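Local coordinates for 199aa long hypothetical Trp repressor binding protein (Sulfolobus tokodaii, PDB 2ZKI) that is of unproven function but, as a flavodoxin-like relative of NADPH-dependent FMN reductases and WrbA proteins, probably binds FMN and transfers electrons, at residues L10-G15 and N84-L89; F112-S117 and T125-M130; I140-G145 and K185-V190; T154-G159 and E174-I179. All coordinates share one frame; numbering follows the deposited sequence.

How the contacts relate
All four contacts belong to a flavodoxin-like fold, a parallel sheet with strand order 2-1-3-4-5 flanked by helices. Contacts 1, 2 and 3 follow one another along the chain and all reach that sheet. Contacts 1 and 2, with centres 10 Å apart, meet where Met130 packs on Met85 and Leu89. Contact 2 grazes contact 3 through Phe112 and Ile141 on neighbouring strands 109-115 and 140-141. Contact 4 forms between two residue ranges that both fall after 140-145 and before 185-190; it shares helix 174-195 with contact 3, their centres about 17 Å apart. Each contact also has residues touching another subunit of the four-chain assembly.

Contact 1. Residues L10-G15 and N84-L89; sequences LFYGYG and NMAGGL. With SO4 (sulfate ion), chain I.
Tyr12 and Leu89 bring the two backbones nearest, 5.7 Å from CA to CA, where strand 6-11 gives way to a loop that passes the first turn of helix 87-94. This is the C-terminal end of an inner strand of a flavodoxin-like fold: the loop after the first strand is the one that holds the FMN phosphate in flavodoxins. Ala86 occupies the N-cap position of the helix. No hydrogen bond joins the segments, and the Tyr12 side chain does most of the work. Its CG stands anti to the backbone N (chi1 174°), which turns the ring toward 84-89. The Ala86 methyl makes a CH-pi contact over one face, its CB 3.7 Å from the ring centroid and shifted toward the rim. Gly88 CA comes in obliquely at 3.9 Å from Tyr12 CD1, and a beta carbon on that glycine would run into the ring. At the base of the side chain, Tyr12 CB meets Leu89 CB at 4.1 Å, while Leu10 CG touches Leu89 CD1, the two side chains lying crosswise. The phenol OH of Tyr12 bonds to Glu42, as does that of Tyr14. Gly87 N bonds to Asp94 of the second subunit. A sulfate, probably from the crystallisation liquor, marks a site consistent with a flavin phosphate: Tyr14 N donates to its O4 at 2.8 Å with a bent N-H...O angle of 135°.

Contact 2. Residues F112-S117 and T125-M130; sequences FFTEAS and TTILTM
Strand 112-115 and helix 125-130, which touch from Phe112 and Thr114 to Thr126, Ile127 and Met130, run at 140° to each other with axes 7.9 Å apart at closest approach. The strand is the fourth across the parallel sheet of the flavodoxin-like fold, and the short helix covers one of its faces. Phe112 has CG anti to the carbonyl carbon (chi1 -57°), a turn that puts one ring face against Met130 CB. The methionine chain bends at chi3 and carries CE back to Phe112 CD2 at 3.7 Å. Met130 SD is 5.4 Å from the ring centroid, approaching obliquely, a Met-aromatic contact. Ile127 fills the space nearer the strand backbone: its CG2 meets Phe112 CB at 3.8 Å, and CD1 reaches past to Thr114 CG2 at 3.9 Å. Thr114 and Thr126 meet crosswise, the methyl of Thr126 resting 3.6 Å from Thr114 OG1. These two hydroxyls find their polar partners elsewhere: Thr114 OG1 bonds to Ser78 O on strand 73-79, and Thr126 OG1 to Gly122 O and the Thr80 hydroxyl. Turned from the strand, Thr125 OG1 bonds to Tyr161 of the third subunit and Leu128 packs on Ser131 of the fourth. With no hydrogen bond across it, the contact is held by apolar and sulfur-aromatic packing, and the buried threonine oxygens are satisfied by their bonds to other parts of the chain.

Contact 3. Residues I140-G145 and K185-V190; sequences IIVPIG and KRITEV
Val142, in segment 140-145, which carries an outermost strand of this chain's sheet, sets both its methyls against helix 174-195. CG1 is anti to the backbone N (chi1 178°) and faces Arg186 CG at 3.8 Å, the two side chains crossing at about a right angle. CG2, beside the backbone N, meets Val190 CG2 at 3.7 Å and Ile187 CD1 at 4.0 Å. Val142 and Val190 run alongside in opposite senses, and both branches of each take part. Two residues earlier, Ile140 CD1 lies crosswise to Val190 CG1; at the other end Ile144 CG2 brushes Arg186 CB. An alanine in place of Val142 would remove both methyls and would probably open a gap between Ile187, Val190 and the aliphatic part of Arg186. The Arg186 chain bends at chi2 and chi3, bringing its methylene groups past Val142 and its guanidinium round to a water and Glu189. There the water accepts from Arg186 NH1 at 2.7 Å and donates to Pro143 O at 2.6 Å, bridging helix and loop. Within the helix, Arg186 NE makes a weak salt-bridging bond of 3.3 Å to Glu189 OE1; water and carboxylate both lie in the guanidinium plane, at its edge. Ile140 of the fourth subunit packs on Val142, and Tyr106 of that subunit covers Arg186 and bonds to Ile144 O. The chemistry is divided: branched aliphatics join 140-145 to the helix, while the arginine's charged end, held by water and weakly by glutamate, probably helps to fix its aliphatic part over Val142.

Contact 4. Residues T154-G159 and E174-I179; sequences TTTGGG and EMERKI. With SO4 (sulfate ion), chain L; SO4 (sulfate ion), chain K.
Ile179 pushes its CD1 methyl against the loop 154-159, meeting Thr154 CG2 at 3.9 Å and Gly157 O at 3.8 Å. The isoleucine has CG1 anti to the carbonyl carbon (chi1 -70°), with the chain extended beyond it, and runs across Thr154. Gly158 lies beside the same methyl; a beta carbon there would collide with it, and its positive phi also suits glycine. Thr154 OG1, past which Met175 CB slides, donates to Gly157 O at 2.7 Å from above the carbonyl plane, linking the two ends of 154-157. Glu176 extends toward Gly157, nearly perpendicular to Thr156. Its carboxylate, however, is gripped elsewhere: OE1 by His165 ND1 and Asp173 N, OE2 by Leu166 N. Asp173 also bonds the Thr156 hydroxyl, so both sides of the contact meet the residue just ahead of the helix.

On the side of the helix turned from the loop, two sulfates, probably from the crystallisation liquor, collect at its start. Glu174 N donates to O4 of one at 2.9 Å, nearly straight at 165°, and Arg177 NH2 adds a weak bond to O1. Arg177 NH1 approaches the second sulfate, which Lys178 NZ also reaches weakly. A leucine in place of Arg177 would probably leave both anions with less positive charge beside them.

Helix 150-153 lies against this region: Leu151 packs on Ile179, and Glu150 and Gln153 on Met175. Ile144, beyond strand 140-141, also packs on Ile179, so the first turns of helix 174-195 are joined to helix 150-153 and to the chain following strand 140-141.

Contact 1. Residues L10-G15 and N84-L89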
loop_
_atom_site.group_PDB
_atom_site.type_symbol
_atom_site.label_atom_id
_atom_site.label_comp_id
_atom_site.label_asym_id
_atom_site.label_seq_id
_atom_site.Cartn_x
_atom_site.Cartn_y
_atom_site.Cartn_z
ATOM N N LEU A 10 -12.373 16.665 8.140
ATOM C CA LEU A 10 -13.123 16.314 6.943
ATOM C C LEU A 10 -13.463 14.830 6.963
ATOM O O LEU A 10 -12.611 14.002 7.283
ATOM C CB LEU A 10 -12.297 16.659 5.702
ATOM C CG LEU A 10 -12.865 16.403 4.306
ATOM C CD1 LEU A 10 -14.122 17.210 4.081
ATOM C CD2 LEU A 10 -11.821 16.738 3.258
ATOM N N PHE A 11 -14.706 14.495 6.628
ATOM C CA PHE A 11 -15.147 13.103 6.660
ATOM C C PHE A 11 -16.320 12.786 5.735
ATOM O O PHE A 11 -17.140 13.651 5.431
ATOM C CB PHE A 11 -15.472 12.667 8.100
ATOM C CG PHE A 11 -16.756 13.240 8.646
ATOM C CD1 PHE A 11 -16.777 14.497 9.238
ATOM C CD2 PHE A 11 -17.939 12.510 8.585
ATOM C CE1 PHE A 11 -17.963 15.023 9.748
ATOM C CE2 PHE A 11 -19.129 13.030 9.092
ATOM C CZ PHE A 11 -19.140 14.287 9.673
ATOM N N TYR A 12 -16.376 11.536 5.285
ATOM C CA TYR A 12 -17.581 10.976 4.689
ATOM C C TYR A 12 -18.264 10.124 5.754
ATOM O O TYR A 12 -17.590 9.544 6.607
ATOM C CB TYR A 12 -17.240 10.120 3.462
ATOM C CG TYR A 12 -18.429 9.380 2.878
ATOM C CD1 TYR A 12 -19.217 9.960 1.886
ATOM C CD2 TYR A 12 -18.770 8.103 3.327
ATOM C CE1 TYR A 12 -20.314 9.288 1.353
ATOM C CE2 TYR A 12 -19.863 7.421 2.804
ATOM C CZ TYR A 12 -20.630 8.018 1.816
ATOM O OH TYR A 12 -21.713 7.342 1.297
ATOM N N GLY A 13 -19.593 10.057 5.718
ATOM C CA GLY A 13 -20.311 9.106 6.561
ATOM C C GLY A 13 -21.471 9.634 7.381
ATOM O O GLY A 13 -21.711 10.842 7.449
ATOM N N TYR A 14 -22.182 8.703 8.015
ATOM C CA TYR A 14 -23.425 8.998 8.721
ATOM C C TYR A 14 -23.513 8.283 10.075
ATOM O O TYR A 14 -24.420 8.556 10.868
ATOM C CB TYR A 14 -24.633 8.619 7.847
ATOM C CG TYR A 14 -24.598 9.199 6.448
ATOM C CD1 TYR A 14 -25.077 10.483 6.193
ATOM C CD2 TYR A 14 -24.079 8.464 5.379
ATOM C CE1 TYR A 14 -25.042 11.025 4.913
ATOM C CE2 TYR A 14 -24.040 8.997 4.093
ATOM C CZ TYR A 14 -24.525 10.278 3.868
ATOM O OH TYR A 14 -24.493 10.818 2.602
ATOM N N GLY A 15 -22.570 7.378 10.334
ATOM C CA GLY A 15 -22.602 6.539 11.534
ATOM C C GLY A 15 -21.577 6.898 12.597
ATOM O O GLY A 15 -21.492 8.053 13.032
ATOM N N ASN A 84 -10.319 0.935 0.794
ATOM C CA ASN A 84 -10.182 2.304 0.319
ATOM C C ASN A 84 -11.212 3.205 0.979
ATOM O O ASN A 84 -12.092 2.725 1.700
ATOM C CB ASN A 84 -10.338 2.358 -1.205
ATOM C CG ASN A 84 -9.036 2.101 -1.945
ATOM O OD1 ASN A 84 -8.704 2.818 -2.887
ATOM N ND2 ASN A 84 -8.296 1.080 -1.530
ATOM N N MET A 85 -11.098 4.509 0.732
ATOM C CA MET A 85 -12.085 5.487 1.189
ATOM C C MET A 85 -13.380 5.350 0.385
ATOM O O MET A 85 -13.406 4.692 -0.660
ATOM C CB MET A 85 -11.527 6.912 1.071
ATOM C CG MET A 85 -11.381 7.421 -0.363
ATOM S SD MET A 85 -10.657 9.070 -0.475
ATOM C CE MET A 85 -8.908 8.698 -0.430
ATOM N N ALA A 86 -14.449 5.971 0.878
ATOM C CA ALA A 86 -15.738 5.968 0.189
ATOM C C ALA A 86 -15.710 6.812 -1.083
ATOM O O ALA A 86 -14.881 7.713 -1.226
ATOM C CB ALA A 86 -16.828 6.445 1.116
ATOM N N GLY A 87 -16.622 6.505 -2.002
ATOM C CA GLY A 87 -16.726 7.210 -3.279
ATOM C C GLY A 87 -17.016 8.693 -3.144
ATOM O O GLY A 87 -16.567 9.493 -3.967
ATOM N N GLY A 88 -17.764 9.054 -2.101
ATOM C CA GLY A 88 -18.091 10.449 -1.804
ATOM C C GLY A 88 -16.885 11.310 -1.467
ATOM O O GLY A 88 -16.772 12.442 -1.944
ATOM N N LEU A 89 -15.988 10.776 -0.641
ATOM C CA LEU A 89 -14.765 11.481 -0.271
ATOM C C LEU A 89 -13.778 11.501 -1.431
ATOM O O LEU A 89 -13.103 12.503 -1.658
ATOM C CB LEU A 89 -14.119 10.858 0.975
ATOM C CG LEU A 89 -12.844 11.521 1.521
ATOM C CD1 LEU A 89 -13.121 12.927 2.054
ATOM C CD2 LEU A 89 -12.190 10.661 2.592
HETATM S S SO4 I . -21.606 5.030 7.586
HETATM O O1 SO4 I . -22.623 4.725 8.589
HETATM O O2 SO4 I . -20.359 5.398 8.253
HETATM O O3 SO4 I . -21.390 3.854 6.746
HETATM O O4 SO4 I . -22.053 6.148 6.760
#

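Contact 2. Residues F112-S117 and T125-M130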
loop_
_atom_site.group_PDB
_atom_site.type_symbol
_atom_site.label_atom_id
_atom_site.label_comp_id
_atom_site.label_asym_id
_atom_site.label_seq_id
_atom_site.Cartn_x
_atom_site.Cartn_y
_atom_site.Cartn_z
ATOM N N PHE A 112 -5.123 10.672 9.250
ATOM C CA PHE A 112 -6.227 9.871 8.730
ATOM C C PHE A 112 -6.895 9.010 9.790
ATOM O O PHE A 112 -6.239 8.497 10.702
ATOM C CB PHE A 112 -5.758 8.986 7.571
ATOM C CG PHE A 112 -5.139 9.747 6.436
ATOM C CD1 PHE A 112 -3.757 9.800 6.294
ATOM C CD2 PHE A 112 -5.936 10.407 5.507
ATOM C CE1 PHE A 112 -3.175 10.502 5.244
ATOM C CE2 PHE A 112 -5.368 11.112 4.454
ATOM C CZ PHE A 112 -3.985 11.159 4.319
ATOM N N PHE A 113 -8.208 8.854 9.648
ATOM C CA PHE A 113 -9.002 7.994 10.520
ATOM C C PHE A 113 -10.080 7.245 9.738
ATOM O O PHE A 113 -10.546 7.710 8.696
ATOM C CB PHE A 113 -9.599 8.788 11.689
ATOM C CG PHE A 113 -10.560 9.878 11.282
ATOM C CD1 PHE A 113 -10.093 11.112 10.833
ATOM C CD2 PHE A 113 -11.936 9.685 11.391
ATOM C CE1 PHE A 113 -10.981 12.125 10.478
ATOM C CE2 PHE A 113 -12.831 10.691 11.036
ATOM C CZ PHE A 113 -12.353 11.914 10.580
ATOM N N THR A 114 -10.464 6.078 10.244
ATOM C CA THR A 114 -11.387 5.200 9.534
ATOM C C THR A 114 -12.227 4.355 10.498
ATOM O O THR A 114 -12.141 4.519 11.715
ATOM C CB THR A 114 -10.637 4.316 8.488
ATOM O OG1 THR A 114 -11.584 3.669 7.631
ATOM C CG2 THR A 114 -9.750 3.266 9.159
ATOM N N GLU A 115 -13.045 3.466 9.939
ATOM C CA GLU A 115 -13.948 2.617 10.707
ATOM C C GLU A 115 -14.243 1.358 9.902
ATOM O O GLU A 115 -14.409 1.421 8.685
ATOM C CB GLU A 115 -15.244 3.380 11.027
ATOM C CG GLU A 115 -16.330 2.584 11.762
ATOM C CD GLU A 115 -17.305 1.877 10.819
ATOM O OE1 GLU A 115 -17.676 2.474 9.780
ATOM O OE2 GLU A 115 -17.706 0.728 11.119
ATOM N N ALA A 116 -14.297 0.220 10.588
ATOM C CA ALA A 116 -14.640 -1.056 9.963
ATOM C C ALA A 116 -15.480 -1.918 10.902
ATOM O O ALA A 116 -15.312 -1.869 12.125
ATOM C CB ALA A 116 -13.383 -1.800 9.537
ATOM N N SER A 117 -16.378 -2.707 10.321
ATOM C CA SER A 117 -17.264 -3.577 11.094
ATOM C C SER A 117 -16.541 -4.805 11.669
ATOM O O SER A 117 -16.763 -5.168 12.825
ATOM C CB SER A 117 -18.480 -3.987 10.259
ATOM O OG SER A 117 -18.083 -4.525 9.011
ATOM N N THR A 125 -5.396 -0.631 6.405
ATOM C CA THR A 125 -5.142 -0.497 4.960
ATOM C C THR A 125 -5.807 0.740 4.364
ATOM O O THR A 125 -5.238 1.389 3.487
ATOM C CB THR A 125 -5.583 -1.739 4.146
ATOM O OG1 THR A 125 -6.814 -2.252 4.669
ATOM C CG2 THR A 125 -4.516 -2.820 4.192
ATOM N N THR A 126 -7.007 1.056 4.849
ATOM C CA THR A 126 -7.752 2.231 4.401
ATOM C C THR A 126 -6.921 3.497 4.581
ATOM O O THR A 126 -6.894 4.356 3.700
ATOM C CB THR A 126 -9.092 2.378 5.147
ATOM O OG1 THR A 126 -9.758 1.111 5.197
ATOM C CG2 THR A 126 -9.994 3.378 4.444
ATOM N N ILE A 127 -6.235 3.590 5.718
ATOM C CA ILE A 127 -5.362 4.724 6.017
ATOM C C ILE A 127 -4.131 4.745 5.104
ATOM O O ILE A 127 -3.729 5.811 4.630
ATOM C CB ILE A 127 -4.969 4.750 7.514
ATOM C CG1 ILE A 127 -6.192 5.112 8.362
ATOM C CG2 ILE A 127 -3.838 5.744 7.770
ATOM C CD1 ILE A 127 -6.142 4.619 9.789
ATOM N N LEU A 128 -3.554 3.572 4.845
ATOM C CA LEU A 128 -2.392 3.467 3.958
ATOM C C LEU A 128 -2.739 3.827 2.510
ATOM O O LEU A 128 -1.934 4.437 1.806
ATOM C CB LEU A 128 -1.765 2.068 4.035
ATOM C CG LEU A 128 -0.449 1.849 3.274
ATOM C CD1 LEU A 128 0.735 2.462 4.021
ATOM C CD2 LEU A 128 -0.210 0.370 3.028
ATOM N N THR A 129 -3.940 3.457 2.075
ATOM C CA THR A 129 -4.397 3.774 0.724
ATOM C C THR A 129 -4.742 5.259 0.589
ATOM O O THR A 129 -4.370 5.897 -0.395
ATOM C CB THR A 129 -5.601 2.901 0.288
ATOM O OG1 THR A 129 -6.670 3.046 1.229
ATOM C CG2 THR A 129 -5.201 1.430 0.189
ATOM N N MET A 130 -5.434 5.803 1.590
ATOM C CA MET A 130 -5.785 7.227 1.623
ATOM C C MET A 130 -4.569 8.146 1.588
ATOM O O MET A 130 -4.653 9.272 1.099
ATOM C CB MET A 130 -6.604 7.550 2.873
ATOM C CG MET A 130 -8.052 7.108 2.812
ATOM S SD MET A 130 -8.869 7.270 4.411
ATOM C CE MET A 130 -9.250 9.021 4.447
#

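Contact 3. Residues I140-G145 and K185-V190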
loop_
_atom_site.group_PDB
_atom_site.type_symbol
_atom_site.label_atom_id
_atom_site.label_comp_id
_atom_site.label_asym_id
_atom_site.label_seq_id
_atom_site.Cartn_x
_atom_site.Cartn_y
_atom_site.Cartn_z
ATOM N N ILE A 140 2.413 16.540 4.426
ATOM C CA ILE A 140 3.105 15.656 5.372
ATOM C C ILE A 140 2.133 14.836 6.232
ATOM O O ILE A 140 1.181 15.376 6.792
ATOM C CB ILE A 140 4.148 16.412 6.245
ATOM C CG1 ILE A 140 3.520 17.620 6.944
ATOM C CG2 ILE A 140 5.342 16.840 5.389
ATOM C CD1 ILE A 140 4.372 18.206 8.062
ATOM N N ILE A 141 2.385 13.532 6.319
ATOM C CA ILE A 141 1.494 12.596 7.015
ATOM C C ILE A 141 1.801 12.528 8.509
ATOM O O ILE A 141 2.953 12.368 8.902
ATOM C CB ILE A 141 1.586 11.169 6.403
ATOM C CG1 ILE A 141 1.286 11.208 4.903
ATOM C CG2 ILE A 141 0.639 10.200 7.115
ATOM C CD1 ILE A 141 1.898 10.071 4.120
ATOM N N VAL A 142 0.761 12.647 9.331
ATOM C CA VAL A 142 0.900 12.546 10.785
ATOM C C VAL A 142 0.202 11.289 11.326
ATOM O O VAL A 142 -1.024 11.264 11.479
ATOM C CB VAL A 142 0.366 13.816 11.508
ATOM C CG1 VAL A 142 0.470 13.667 13.023
ATOM C CG2 VAL A 142 1.119 15.058 11.044
ATOM N N PRO A 143 0.981 10.228 11.592
ATOM C CA PRO A 143 0.446 9.067 12.299
ATOM C C PRO A 143 0.371 9.345 13.798
ATOM O O PRO A 143 1.013 10.278 14.281
ATOM C CB PRO A 143 1.489 7.972 12.027
ATOM C CG PRO A 143 2.481 8.567 11.062
ATOM C CD PRO A 143 2.395 10.038 11.231
ATOM N N ILE A 144 -0.409 8.549 14.524
ATOM C CA ILE A 144 -0.455 8.676 15.983
ATOM C C ILE A 144 0.504 7.718 16.692
ATOM O O ILE A 144 0.955 7.998 17.806
ATOM C CB ILE A 144 -1.884 8.552 16.561
ATOM C CG1 ILE A 144 -2.616 7.333 15.991
ATOM C CG2 ILE A 144 -2.652 9.832 16.305
ATOM C CD1 ILE A 144 -3.947 7.060 16.655
ATOM N N GLY A 145 0.812 6.600 16.038
ATOM C CA GLY A 145 1.770 5.634 16.557
ATOM C C GLY A 145 1.314 5.037 17.868
ATOM O O GLY A 145 0.219 4.484 17.958
ATOM N N LYS A 185 -5.066 16.114 19.022
ATOM C CA LYS A 185 -3.958 16.754 19.722
ATOM C C LYS A 185 -2.678 16.630 18.902
ATOM O O LYS A 185 -1.898 17.576 18.803
ATOM C CB LYS A 185 -3.765 16.137 21.110
ATOM C CG LYS A 185 -2.713 16.835 21.961
ATOM C CD LYS A 185 -2.472 16.100 23.268
ATOM C CE LYS A 185 -1.473 16.854 24.133
ATOM N NZ LYS A 185 -1.215 16.164 25.428
ATOM N N ARG A 186 -2.489 15.458 18.303
ATOM C CA ARG A 186 -1.292 15.148 17.534
ATOM C C ARG A 186 -1.182 15.975 16.239
ATOM O O ARG A 186 -0.092 16.434 15.889
ATOM C CB ARG A 186 -1.239 13.642 17.250
ATOM C CG ARG A 186 0.108 13.088 16.801
ATOM C CD ARG A 186 1.143 13.029 17.925
ATOM N NE ARG A 186 1.962 14.239 17.981
ATOM C CZ ARG A 186 3.008 14.486 17.192
ATOM N NH1 ARG A 186 3.384 13.612 16.269
ATOM N NH2 ARG A 186 3.681 15.620 17.325
ATOM N N ILE A 187 -2.304 16.174 15.546
ATOM C CA ILE A 187 -2.309 16.956 14.300
ATOM C C ILE A 187 -2.126 18.455 14.550
ATOM O O ILE A 187 -1.497 19.148 13.750
ATOM C CB ILE A 187 -3.577 16.677 13.414
ATOM C CG1 ILE A 187 -3.477 17.376 12.049
ATOM C CG2 ILE A 187 -4.870 17.081 14.121
ATOM C CD1 ILE A 187 -2.434 16.796 11.117
ATOM N N THR A 188 -2.664 18.937 15.668
ATOM C CA THR A 188 -2.550 20.342 16.051
ATOM C C THR A 188 -1.098 20.719 16.339
ATOM O O THR A 188 -0.636 21.782 15.922
ATOM C CB THR A 188 -3.441 20.664 17.272
ATOM O OG1 THR A 188 -4.800 20.326 16.970
ATOM C CG2 THR A 188 -3.367 22.141 17.633
ATOM N N GLU A 189 -0.384 19.832 17.032
ATOM C CA GLU A 189 1.020 20.053 17.386
ATOM C C GLU A 189 1.913 20.232 16.163
ATOM O O GLU A 189 2.791 21.095 16.149
ATOM C CB GLU A 189 1.544 18.908 18.259
ATOM C CG GLU A 189 1.050 18.952 19.699
ATOM C CD GLU A 189 1.689 17.896 20.581
ATOM O OE1 GLU A 189 1.661 16.701 20.211
ATOM O OE2 GLU A 189 2.217 18.264 21.654
ATOM N N VAL A 190 1.676 19.419 15.138
ATOM C CA VAL A 190 2.443 19.490 13.898
ATOM C C VAL A 190 2.027 20.719 13.088
ATOM O O VAL A 190 2.858 21.351 12.430
ATOM C CB VAL A 190 2.276 18.200 13.055
ATOM C CG1 VAL A 190 3.259 18.181 11.886
ATOM C CG2 VAL A 190 2.474 16.967 13.925
HETATM O O HOH W 1 3.220 11.043 15.410
#

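Contact 4. Residues T154-G159 and E174-I179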
loop_
_atom_site.group_PDB
_atom_site.type_symbol
_atom_site.label_atom_id
_atom_site.label_comp_id
_atom_site.label_asym_id
_atom_site.label_seq_id
_atom_site.Cartn_x
_atom_site.Cartn_y
_atom_site.Cartn_z
ATOM N N THR A 154 -5.867 -0.934 23.747
ATOM C CA THR A 154 -7.128 -1.102 23.014
ATOM C C THR A 154 -7.280 -2.483 22.379
ATOM O O THR A 154 -6.343 -3.011 21.777
ATOM C CB THR A 154 -7.356 0.018 21.956
ATOM O OG1 THR A 154 -8.603 -0.200 21.282
ATOM C CG2 THR A 154 -6.227 0.056 20.928
ATOM N N THR A 155 -8.463 -3.065 22.551
ATOM C CA THR A 155 -8.806 -4.350 21.946
ATOM C C THR A 155 -9.926 -4.161 20.927
ATOM O O THR A 155 -10.314 -5.103 20.230
ATOM C CB THR A 155 -9.246 -5.392 23.004
ATOM O OG1 THR A 155 -10.433 -4.939 23.665
ATOM C CG2 THR A 155 -8.145 -5.624 24.035
ATOM N N THR A 156 -10.438 -2.934 20.849
ATOM C CA THR A 156 -11.540 -2.606 19.951
ATOM C C THR A 156 -11.055 -1.820 18.731
ATOM O O THR A 156 -10.621 -2.417 17.747
ATOM C CB THR A 156 -12.674 -1.854 20.685
ATOM O OG1 THR A 156 -12.110 -0.839 21.526
ATOM C CG2 THR A 156 -13.488 -2.818 21.541
ATOM N N GLY A 157 -11.126 -0.492 18.800
ATOM C CA GLY A 157 -10.702 0.372 17.703
ATOM C C GLY A 157 -9.475 1.190 18.055
ATOM O O GLY A 157 -9.167 1.388 19.232
ATOM N N GLY A 158 -8.771 1.665 17.031
ATOM C CA GLY A 158 -7.574 2.475 17.223
ATOM C C GLY A 158 -6.293 1.712 16.958
ATOM O O GLY A 158 -6.228 0.496 17.153
ATOM N N GLY A 159 -5.270 2.437 16.517
ATOM C CA GLY A 159 -3.978 1.844 16.189
ATOM C C GLY A 159 -2.984 2.893 15.729
ATOM O O GLY A 159 -3.311 4.077 15.696
ATOM N N GLU A 174 -14.747 3.976 25.587
ATOM C CA GLU A 174 -13.801 4.879 26.256
ATOM C C GLU A 174 -12.425 4.927 25.584
ATOM O O GLU A 174 -11.876 6.010 25.368
ATOM C CB GLU A 174 -13.653 4.503 27.735
ATOM C CG GLU A 174 -12.881 5.523 28.571
ATOM C CD GLU A 174 -12.309 4.932 29.850
ATOM O OE1 GLU A 174 -12.174 5.681 30.841
ATOM O OE2 GLU A 174 -11.988 3.723 29.866
ATOM N N MET A 175 -11.883 3.754 25.263
ATOM C CA MET A 175 -10.578 3.629 24.611
ATOM C C MET A 175 -10.508 4.424 23.311
ATOM O O MET A 175 -9.523 5.112 23.047
ATOM C CB MET A 175 -10.264 2.156 24.328
ATOM C CG MET A 175 -9.956 1.322 25.561
ATOM S SD MET A 175 -8.266 1.556 26.136
ATOM C CE MET A 175 -8.391 0.898 27.798
ATOM N N GLU A 176 -11.569 4.330 22.515
ATOM C CA GLU A 176 -11.624 4.937 21.189
ATOM C C GLU A 176 -11.685 6.464 21.230
ATOM O O GLU A 176 -11.036 7.131 20.419
ATOM C CB GLU A 176 -12.803 4.367 20.396
ATOM C CG GLU A 176 -12.678 2.873 20.101
ATOM C CD GLU A 176 -13.921 2.279 19.466
ATOM O OE1 GLU A 176 -15.018 2.852 19.624
ATOM O OE2 GLU A 176 -13.801 1.224 18.811
ATOM N N ARG A 177 -12.451 7.007 22.176
ATOM C CA ARG A 177 -12.567 8.459 22.353
ATOM C C ARG A 177 -11.242 9.076 22.799
ATOM O O ARG A 177 -10.880 10.170 22.357
ATOM C CB ARG A 177 -13.656 8.809 23.371
ATOM C CG ARG A 177 -15.034 8.235 23.080
ATOM C CD ARG A 177 -16.065 8.833 24.022
ATOM N NE ARG A 177 -16.949 7.807 24.569
ATOM C CZ ARG A 177 -16.825 7.277 25.785
ATOM N NH1 ARG A 177 -15.854 7.678 26.598
ATOM N NH2 ARG A 177 -17.678 6.344 26.191
ATOM N N LYS A 178 -10.537 8.369 23.683
ATOM C CA LYS A 178 -9.219 8.778 24.166
ATOM C C LYS A 178 -8.219 8.830 23.017
ATOM O O LYS A 178 -7.393 9.744 22.946
ATOM C CB LYS A 178 -8.714 7.804 25.235
ATOM C CG LYS A 178 -9.368 7.929 26.607
ATOM C CD LYS A 178 -8.556 8.830 27.536
ATOM C CE LYS A 178 -8.724 8.433 29.007
ATOM N NZ LYS A 178 -10.133 8.543 29.495
ATOM N N ILE A 179 -8.306 7.844 22.125
ATOM C CA ILE A 179 -7.410 7.730 20.975
ATOM C C ILE A 179 -7.734 8.768 19.896
ATOM O O ILE A 179 -6.827 9.324 19.271
ATOM C CB ILE A 179 -7.418 6.291 20.395
ATOM C CG1 ILE A 179 -6.736 5.325 21.372
ATOM C CG2 ILE A 179 -6.730 6.237 19.028
ATOM C CD1 ILE A 179 -7.053 3.862 21.130
HETATM S S SO4 L . -17.552 2.950 27.613
HETATM O O1 SO4 L . -17.176 4.013 28.541
HETATM O O2 SO4 L . -18.468 2.029 28.278
HETATM O O3 SO4 L . -18.221 3.534 26.456
HETATM O O4 SO4 L . -16.356 2.231 27.182
HETATM S S SO4 K . -14.338 10.255 28.037
HETATM O O1 SO4 K . -14.214 11.489 28.807
HETATM O O2 SO4 K . -15.350 9.408 28.657
HETATM O O3 SO4 K . -14.742 10.569 26.668
HETATM O O4 SO4 K . -13.055 9.557 28.029
#